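PDB 3A79: toll-like receptor 6, Variable lymphocyte receptor B from Mus musculus, which probably senses bacterial diacylated lipopeptides together with TLR2 in innate immunity, and is studied here as its ectodomain fused to a hagfish lymphocyte-receptor fragment. Local coordinates for residues 33-44 against 53-64; 503-511 against 539-547. One frame throughout, in Å; residues are numbered along the deposited sequence.

Contact 1: 33-44 against 53-64; sequences ESMVDYSNRNLT and RTKALSLSQNSI
Met35, Val36 and Asp37 run beside Ala56, Leu57 and Ser58 as the first two parallel strands of the Toll-like receptor 6 leucine-rich-repeat solenoid, their axes 4.8 Å apart and 4° from parallel. The backbone bonds bear out this register: Ser34 O accepts from both Lys55 N and Ala56 N, then Val36 N gives to Ala56 O, Ser58 N to Val36 O and Tyr38 N to Ser58 O. On one face the bent Met35 chain lays SD 3.7 Å from Ala56 CB. On the other, Val36 and Thr54 cross at about a right angle, with Val36 CG2 3.5 Å from Thr54 CG2. Val36 CG1, anti to its own nitrogen (chi1 177°), instead sits over the centre of the Tyr38 ring. Tyr38 and Leu59 lie side by side and point the same way; Leu59 CD2 reaches the ring's edge, near its plane, and also meets Leu43 CD1 at 3.9 Å. Leu43 in turn runs alongside Asn62, whose position fits the recurrent asparagine of the LxxLxLxxN repeat motif. The Asn62 amide is set among Arg41 N, Asn42 N, Leu43 N and Tyr38 O; an alanine here would probably leave these backbone groups short of a polar partner and the turn less firmly held. Next to Ser58, Asp37 closes an Asx turn: its OD2 accepts from Ser39 N and, through the syn lone pair, from Ser39 OG at 2.7 Å.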
# COMPACT_ATOMS: atom_id res chain seq x y z
N GLU B 33 -29.98 33.94 4.36
CA GLU B 33 -30.49 34.27 3.04
C GLU B 33 -32.01 34.16 2.98
O GLU B 33 -32.60 34.24 1.90
CB GLU B 33 -29.89 33.33 1.99
CG GLU B 33 -30.19 31.88 2.27
CD GLU B 33 -29.45 30.93 1.35
OE1 GLU B 33 -29.49 31.13 0.11
OE2 GLU B 33 -28.84 29.98 1.88
N SER B 34 -32.64 33.97 4.15
CA SER B 34 -34.09 33.86 4.27
C SER B 34 -34.67 32.73 3.39
O SER B 34 -35.40 32.99 2.43
CB SER B 34 -34.76 35.21 3.96
OG SER B 34 -36.11 35.25 4.39
N MET B 35 -34.34 31.49 3.73
CA MET B 35 -34.72 30.32 2.93
C MET B 35 -35.70 29.38 3.64
O MET B 35 -35.76 29.33 4.87
CB MET B 35 -33.46 29.54 2.52
CG MET B 35 -33.69 28.08 2.10
SD MET B 35 -33.81 27.82 0.32
CE MET B 35 -32.08 27.81 -0.15
N VAL B 36 -36.47 28.65 2.84
CA VAL B 36 -37.33 27.57 3.32
C VAL B 36 -37.15 26.40 2.36
O VAL B 36 -37.44 26.50 1.17
CB VAL B 36 -38.82 27.98 3.31
CG1 VAL B 36 -39.71 26.79 3.75
CG2 VAL B 36 -39.05 29.23 4.17
N ASP B 37 -36.65 25.29 2.88
CA ASP B 37 -36.42 24.12 2.05
C ASP B 37 -37.50 23.08 2.27
O ASP B 37 -37.56 22.46 3.33
CB ASP B 37 -35.05 23.54 2.37
CG ASP B 37 -34.72 22.35 1.52
OD1 ASP B 37 -33.54 21.93 1.54
OD2 ASP B 37 -35.64 21.83 0.84
N TYR B 38 -38.34 22.88 1.27
CA TYR B 38 -39.41 21.89 1.35
C TYR B 38 -39.25 20.80 0.30
O TYR B 38 -40.23 20.34 -0.27
CB TYR B 38 -40.77 22.55 1.15
CG TYR B 38 -41.37 23.16 2.39
CD1 TYR B 38 -40.93 22.79 3.65
CD2 TYR B 38 -42.41 24.08 2.30
CE1 TYR B 38 -41.50 23.34 4.79
CE2 TYR B 38 -42.98 24.64 3.42
CZ TYR B 38 -42.52 24.26 4.66
OH TYR B 38 -43.09 24.81 5.80
N SER B 39 -38.02 20.37 0.04
CA SER B 39 -37.83 19.28 -0.90
C SER B 39 -38.12 17.93 -0.25
O SER B 39 -38.08 17.80 0.98
CB SER B 39 -36.42 19.31 -1.48
OG SER B 39 -35.47 19.47 -0.46
N ASN B 40 -38.44 16.93 -1.07
CA ASN B 40 -38.74 15.58 -0.58
C ASN B 40 -39.88 15.51 0.43
O ASN B 40 -40.13 14.46 1.02
CB ASN B 40 -37.50 14.92 0.01
CG ASN B 40 -36.38 14.81 -0.98
OD1 ASN B 40 -36.47 14.05 -1.95
ND2 ASN B 40 -35.31 15.57 -0.76
N ARG B 41 -40.56 16.63 0.63
CA ARG B 41 -41.71 16.68 1.51
C ARG B 41 -42.98 16.08 0.86
O ARG B 41 -44.09 16.32 1.33
CB ARG B 41 -41.96 18.14 1.96
CG ARG B 41 -41.20 18.58 3.22
CD ARG B 41 -42.10 18.67 4.50
NE ARG B 41 -43.07 19.77 4.45
CZ ARG B 41 -44.39 19.65 4.66
NH1 ARG B 41 -44.90 18.45 4.95
NH2 ARG B 41 -45.20 20.72 4.60
N ASN B 42 -42.82 15.31 -0.23
CA ASN B 42 -43.96 14.66 -0.90
C ASN B 42 -45.10 15.58 -1.36
O ASN B 42 -46.24 15.14 -1.54
CB ASN B 42 -44.54 13.56 -0.01
CG ASN B 42 -44.17 12.17 -0.49
OD1 ASN B 42 -44.59 11.75 -1.57
ND2 ASN B 42 -43.40 11.44 0.32
N LEU B 43 -44.77 16.85 -1.58
CA LEU B 43 -45.77 17.90 -1.72
C LEU B 43 -46.57 17.85 -3.02
O LEU B 43 -46.23 17.11 -3.94
CB LEU B 43 -45.10 19.26 -1.57
CG LEU B 43 -44.93 19.73 -0.13
CD1 LEU B 43 -43.65 20.51 0.01
CD2 LEU B 43 -46.14 20.56 0.29
N THR B 44 -47.63 18.66 -3.09
CA THR B 44 -48.53 18.64 -4.24
C THR B 44 -48.96 20.03 -4.70
O THR B 44 -49.20 20.26 -5.88
CB THR B 44 -49.77 17.77 -3.95
OG1 THR B 44 -49.63 16.51 -4.63
CG2 THR B 44 -51.06 18.45 -4.40
N ARG B 53 -42.73 37.09 3.75
CA ARG B 53 -41.52 37.76 3.26
C ARG B 53 -40.37 36.79 2.95
O ARG B 53 -39.21 37.22 2.92
CB ARG B 53 -41.04 38.82 4.26
CG ARG B 53 -41.81 40.16 4.26
CD ARG B 53 -40.83 41.31 4.51
NE ARG B 53 -39.72 40.86 5.36
CZ ARG B 53 -38.46 41.31 5.27
NH1 ARG B 53 -38.14 42.21 4.35
NH2 ARG B 53 -37.53 40.83 6.09
N THR B 54 -40.69 35.51 2.73
CA THR B 54 -39.69 34.50 2.38
C THR B 54 -38.99 34.91 1.11
O THR B 54 -39.60 35.53 0.25
CB THR B 54 -40.31 33.11 2.09
OG1 THR B 54 -41.28 32.79 3.08
CG2 THR B 54 -39.25 32.03 2.08
N LYS B 55 -37.72 34.53 0.97
CA LYS B 55 -36.95 34.97 -0.20
C LYS B 55 -36.46 33.84 -1.10
O LYS B 55 -36.51 33.97 -2.31
CB LYS B 55 -35.81 35.90 0.22
CG LYS B 55 -36.34 37.21 0.79
CD LYS B 55 -35.25 38.20 1.16
CE LYS B 55 -35.87 39.56 1.45
NZ LYS B 55 -34.90 40.52 2.04
N ALA B 56 -36.00 32.74 -0.52
CA ALA B 56 -35.63 31.57 -1.31
C ALA B 56 -36.48 30.36 -0.94
O ALA B 56 -36.40 29.86 0.18
CB ALA B 56 -34.15 31.25 -1.14
N LEU B 57 -37.29 29.88 -1.88
CA LEU B 57 -38.14 28.71 -1.65
C LEU B 57 -37.75 27.53 -2.54
O LEU B 57 -37.66 27.68 -3.75
CB LEU B 57 -39.62 29.08 -1.86
CG LEU B 57 -40.64 27.94 -1.96
CD1 LEU B 57 -40.46 26.92 -0.86
CD2 LEU B 57 -42.06 28.50 -1.95
N SER B 58 -37.51 26.37 -1.94
CA SER B 58 -37.25 25.16 -2.71
C SER B 58 -38.36 24.15 -2.49
O SER B 58 -38.64 23.77 -1.36
CB SER B 58 -35.91 24.53 -2.35
OG SER B 58 -35.77 23.25 -2.97
N LEU B 59 -39.01 23.75 -3.57
CA LEU B 59 -40.02 22.71 -3.53
C LEU B 59 -39.53 21.55 -4.39
O LEU B 59 -40.31 20.71 -4.82
CB LEU B 59 -41.36 23.25 -4.01
CG LEU B 59 -41.83 24.34 -3.05
CD1 LEU B 59 -42.74 25.35 -3.73
CD2 LEU B 59 -42.52 23.70 -1.86
N SER B 60 -38.22 21.53 -4.61
CA SER B 60 -37.56 20.54 -5.45
C SER B 60 -37.96 19.15 -5.00
O SER B 60 -38.34 18.95 -3.86
CB SER B 60 -36.04 20.71 -5.37
OG SER B 60 -35.35 19.57 -5.84
N GLN B 61 -37.88 18.19 -5.92
CA GLN B 61 -38.17 16.79 -5.61
C GLN B 61 -39.52 16.52 -4.93
O GLN B 61 -39.59 15.80 -3.93
CB GLN B 61 -37.03 16.16 -4.81
CG GLN B 61 -36.28 15.08 -5.57
CD GLN B 61 -35.10 15.63 -6.33
OE1 GLN B 61 -34.72 16.79 -6.15
NE2 GLN B 61 -34.50 14.79 -7.19
N ASN B 62 -40.58 17.11 -5.47
CA ASN B 62 -41.94 16.82 -5.02
C ASN B 62 -42.82 16.33 -6.19
O ASN B 62 -42.31 15.82 -7.20
CB ASN B 62 -42.55 18.04 -4.32
CG ASN B 62 -41.86 18.36 -3.01
OD1 ASN B 62 -41.55 19.52 -2.73
ND2 ASN B 62 -41.62 17.34 -2.20
N SER B 63 -44.14 16.50 -6.05
CA SER B 63 -45.08 16.05 -7.07
C SER B 63 -46.05 17.16 -7.45
O SER B 63 -47.21 16.89 -7.78
CB SER B 63 -45.84 14.80 -6.62
OG SER B 63 -44.97 13.72 -6.34
N ILE B 64 -45.58 18.40 -7.39
CA ILE B 64 -46.33 19.54 -7.91
C ILE B 64 -46.51 19.38 -9.41
O ILE B 64 -45.59 18.92 -10.09
CB ILE B 64 -45.62 20.85 -7.61
CG1 ILE B 64 -45.48 21.03 -6.10
CG2 ILE B 64 -46.37 22.02 -8.24
CD1 ILE B 64 -44.49 22.08 -5.69

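Contact 2: 503-511 against 539-547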
# COMPACT_ATOMS: atom_id res chain seq x y z
N TRP B 503 5.03 22.29 14.37
CA TRP B 503 3.88 21.60 14.94
C TRP B 503 4.36 20.50 15.88
O TRP B 503 4.83 19.46 15.43
CB TRP B 503 3.00 21.02 13.83
CG TRP B 503 2.13 22.03 13.15
CD1 TRP B 503 0.79 22.21 13.34
CD2 TRP B 503 2.52 22.99 12.16
NE1 TRP B 503 0.33 23.23 12.54
CE2 TRP B 503 1.37 23.72 11.80
CE3 TRP B 503 3.74 23.30 11.54
CZ2 TRP B 503 1.40 24.74 10.85
CZ3 TRP B 503 3.77 24.32 10.61
CH2 TRP B 503 2.60 25.03 10.27
N LEU B 504 4.25 20.75 17.18
CA LEU B 504 4.74 19.79 18.16
C LEU B 504 3.63 18.93 18.75
O LEU B 504 3.91 17.93 19.41
CB LEU B 504 5.53 20.51 19.26
CG LEU B 504 6.97 20.85 18.90
CD1 LEU B 504 7.56 21.86 19.88
CD2 LEU B 504 7.82 19.60 18.86
N HIS B 505 2.38 19.31 18.49
CA HIS B 505 1.23 18.66 19.14
C HIS B 505 1.13 17.14 18.93
O HIS B 505 1.96 16.53 18.27
CB HIS B 505 -0.09 19.36 18.78
CG HIS B 505 -0.51 19.18 17.35
ND1 HIS B 505 -0.13 20.04 16.35
CD2 HIS B 505 -1.31 18.25 16.77
CE1 HIS B 505 -0.66 19.64 15.20
NE2 HIS B 505 -1.38 18.56 15.43
N ASP B 506 0.10 16.55 19.54
CA ASP B 506 -0.17 15.11 19.50
C ASP B 506 1.02 14.16 19.61
O ASP B 506 1.07 13.14 18.92
CB ASP B 506 -1.01 14.76 18.28
CG ASP B 506 -2.46 15.15 18.45
OD1 ASP B 506 -3.26 14.30 18.88
OD2 ASP B 506 -2.80 16.33 18.16
N ASN B 507 1.96 14.49 20.51
CA ASN B 507 3.12 13.65 20.80
C ASN B 507 3.20 13.28 22.27
O ASN B 507 2.92 14.11 23.13
CB ASN B 507 4.42 14.35 20.41
CG ASN B 507 4.86 14.02 19.00
OD1 ASN B 507 4.43 14.64 18.03
ND2 ASN B 507 5.75 13.04 18.87
N PRO B 508 3.58 12.03 22.56
CA PRO B 508 3.68 11.47 23.91
C PRO B 508 4.97 11.86 24.64
O PRO B 508 5.81 10.98 24.89
CB PRO B 508 3.68 9.96 23.65
CG PRO B 508 4.32 9.84 22.30
CD PRO B 508 3.71 10.98 21.53
N TRP B 509 5.12 13.13 25.00
CA TRP B 509 6.36 13.63 25.59
C TRP B 509 6.61 13.17 27.04
O TRP B 509 5.73 13.30 27.89
CB TRP B 509 6.41 15.16 25.52
CG TRP B 509 6.20 15.75 24.14
CD1 TRP B 509 5.03 16.27 23.63
CD2 TRP B 509 7.18 15.89 23.10
NE1 TRP B 509 5.23 16.72 22.35
CE2 TRP B 509 6.54 16.50 22.00
CE3 TRP B 509 8.54 15.56 23.00
CZ2 TRP B 509 7.22 16.78 20.81
CZ3 TRP B 509 9.20 15.84 21.82
CH2 TRP B 509 8.54 16.45 20.74
N ASP B 510 7.80 12.64 27.32
CA ASP B 510 8.20 12.31 28.69
C ASP B 510 8.49 13.59 29.47
O ASP B 510 9.41 14.32 29.13
CB ASP B 510 9.44 11.40 28.72
CG ASP B 510 9.82 10.93 30.14
OD1 ASP B 510 10.92 11.28 30.61
OD2 ASP B 510 9.01 10.23 30.78
N CYS B 511 7.70 13.84 30.51
CA CYS B 511 7.80 15.10 31.25
C CYS B 511 8.47 14.99 32.63
O CYS B 511 8.19 15.79 33.53
CB CYS B 511 6.41 15.75 31.36
SG CYS B 511 5.89 16.50 29.80
N PRO B 539 1.36 27.50 22.32
CA PRO B 539 2.38 26.79 23.11
C PRO B 539 1.77 25.72 24.03
O PRO B 539 2.51 24.91 24.60
CB PRO B 539 3.02 27.90 23.94
CG PRO B 539 2.64 29.18 23.25
CD PRO B 539 1.29 28.93 22.67
N ASP B 540 0.44 25.74 24.17
CA ASP B 540 -0.27 24.72 24.95
C ASP B 540 -0.28 23.38 24.21
O ASP B 540 -0.27 22.32 24.83
CB ASP B 540 -1.72 25.16 25.22
CG ASP B 540 -1.89 25.81 26.58
OD1 ASP B 540 -0.87 26.09 27.25
OD2 ASP B 540 -3.06 26.04 26.99
N SER B 541 -0.30 23.47 22.88
CA SER B 541 -0.44 22.33 21.97
C SER B 541 0.38 21.09 22.35
O SER B 541 -0.12 19.96 22.28
CB SER B 541 -0.11 22.76 20.54
OG SER B 541 -0.94 23.84 20.13
N ALA B 542 1.64 21.30 22.73
CA ALA B 542 2.49 20.21 23.21
C ALA B 542 2.01 19.74 24.60
O ALA B 542 1.83 20.56 25.50
CB ALA B 542 3.94 20.65 23.26
N LYS B 543 1.80 18.43 24.76
CA LYS B 543 1.30 17.88 26.03
C LYS B 543 2.13 16.69 26.58
O LYS B 543 3.00 16.16 25.89
CB LYS B 543 -0.18 17.47 25.90
CG LYS B 543 -1.07 18.46 25.14
CD LYS B 543 -1.83 19.43 26.04
CE LYS B 543 -3.19 19.80 25.41
NZ LYS B 543 -3.75 21.12 25.83
N CYS B 544 1.84 16.28 27.82
CA CYS B 544 2.62 15.23 28.49
C CYS B 544 1.93 13.86 28.54
O CYS B 544 0.71 13.77 28.69
CB CYS B 544 2.96 15.66 29.93
SG CYS B 544 3.99 17.14 30.14
N SER B 545 2.72 12.80 28.43
CA SER B 545 2.22 11.43 28.57
C SER B 545 1.91 11.14 30.03
O SER B 545 2.77 10.59 30.74
CB SER B 545 3.25 10.41 28.10
OG SER B 545 4.31 11.02 27.39
N GLY B 546 0.71 11.50 30.48
CA GLY B 546 0.30 11.22 31.85
C GLY B 546 -0.70 12.20 32.44
O GLY B 546 -1.81 11.83 32.81
N SER B 547 -0.29 13.46 32.55
CA SER B 547 -1.17 14.49 33.10
C SER B 547 -1.97 15.18 32.00
O SER B 547 -3.16 15.44 32.16
CB SER B 547 -0.36 15.51 33.91
OG SER B 547 0.79 15.94 33.21
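Trp509 O is gripped twice by Ser545, whose N and OG reach it from the same face of the carbonyl plane. The Ser545 N bond to Trp509 O is 3.1 Å long and nearly straight at hydrogen (178°), with the donor tilted 27° from the plane. Ser545 OG, 2.7 Å from Trp509 O, approaches from above the carbonyl plane, well off the in-plane direction of a lone pair. Two residues after Trp509 and one before Ser545, the Cys511 SG to Cys544 SG bond of 2.0 Å joins the segments covalently, with a torsion of -82° about the sulfurs. Together with the Cys513–Cys556 disulfide, it marks the cysteine-rich cap that closes a leucine-rich-repeat solenoid at its C-terminal end, here contributed by the variable lymphocyte receptor B part of the fusion. Inside this cap the Trp509 indole presents its edge to Lys543 O, which lies in the ring plane beside CD1. Further round that edge, Trp509 NE1 makes a weak 3.4 Å bond to Leu504 O, while Asn507 CB lies over one face, offset toward the rim. Leu504 CB packs on Ala542 CB at 4.3 Å, and both Leu504 and Trp509 touch Leu519 of helix 513-525. At the other end of the contact, His505 CB rests on Ser541, 3.6 Å from Ser541 O and 3.8 Å from Ser541 CB, while Ser541 OG bonds to Ala538 O.

In the fold
From the N terminus, contact 1 comes first: it closes an eight-residue loop without helix or strand and lays strand 35-37, the first of the parallel row, against strand 56-58. The chain then climbs through the receptor's repeats and passes into the hagfish part before contact 2 opens. That contact closes a loop of 27 residues holding helix 513-525 and strand 530-531, tying the end of the last repeats to the C-terminal cap. Backbone pairing of Trp503 with Leu478 links it to strand 477-479. The two loops lie in series, neither nesting nor crossing, toward the two ends of the horseshoe; the centres of contacts 1 and 2 are about 50 Å apart, and the nearest atoms of contacts 1 and 2 about 32 Å.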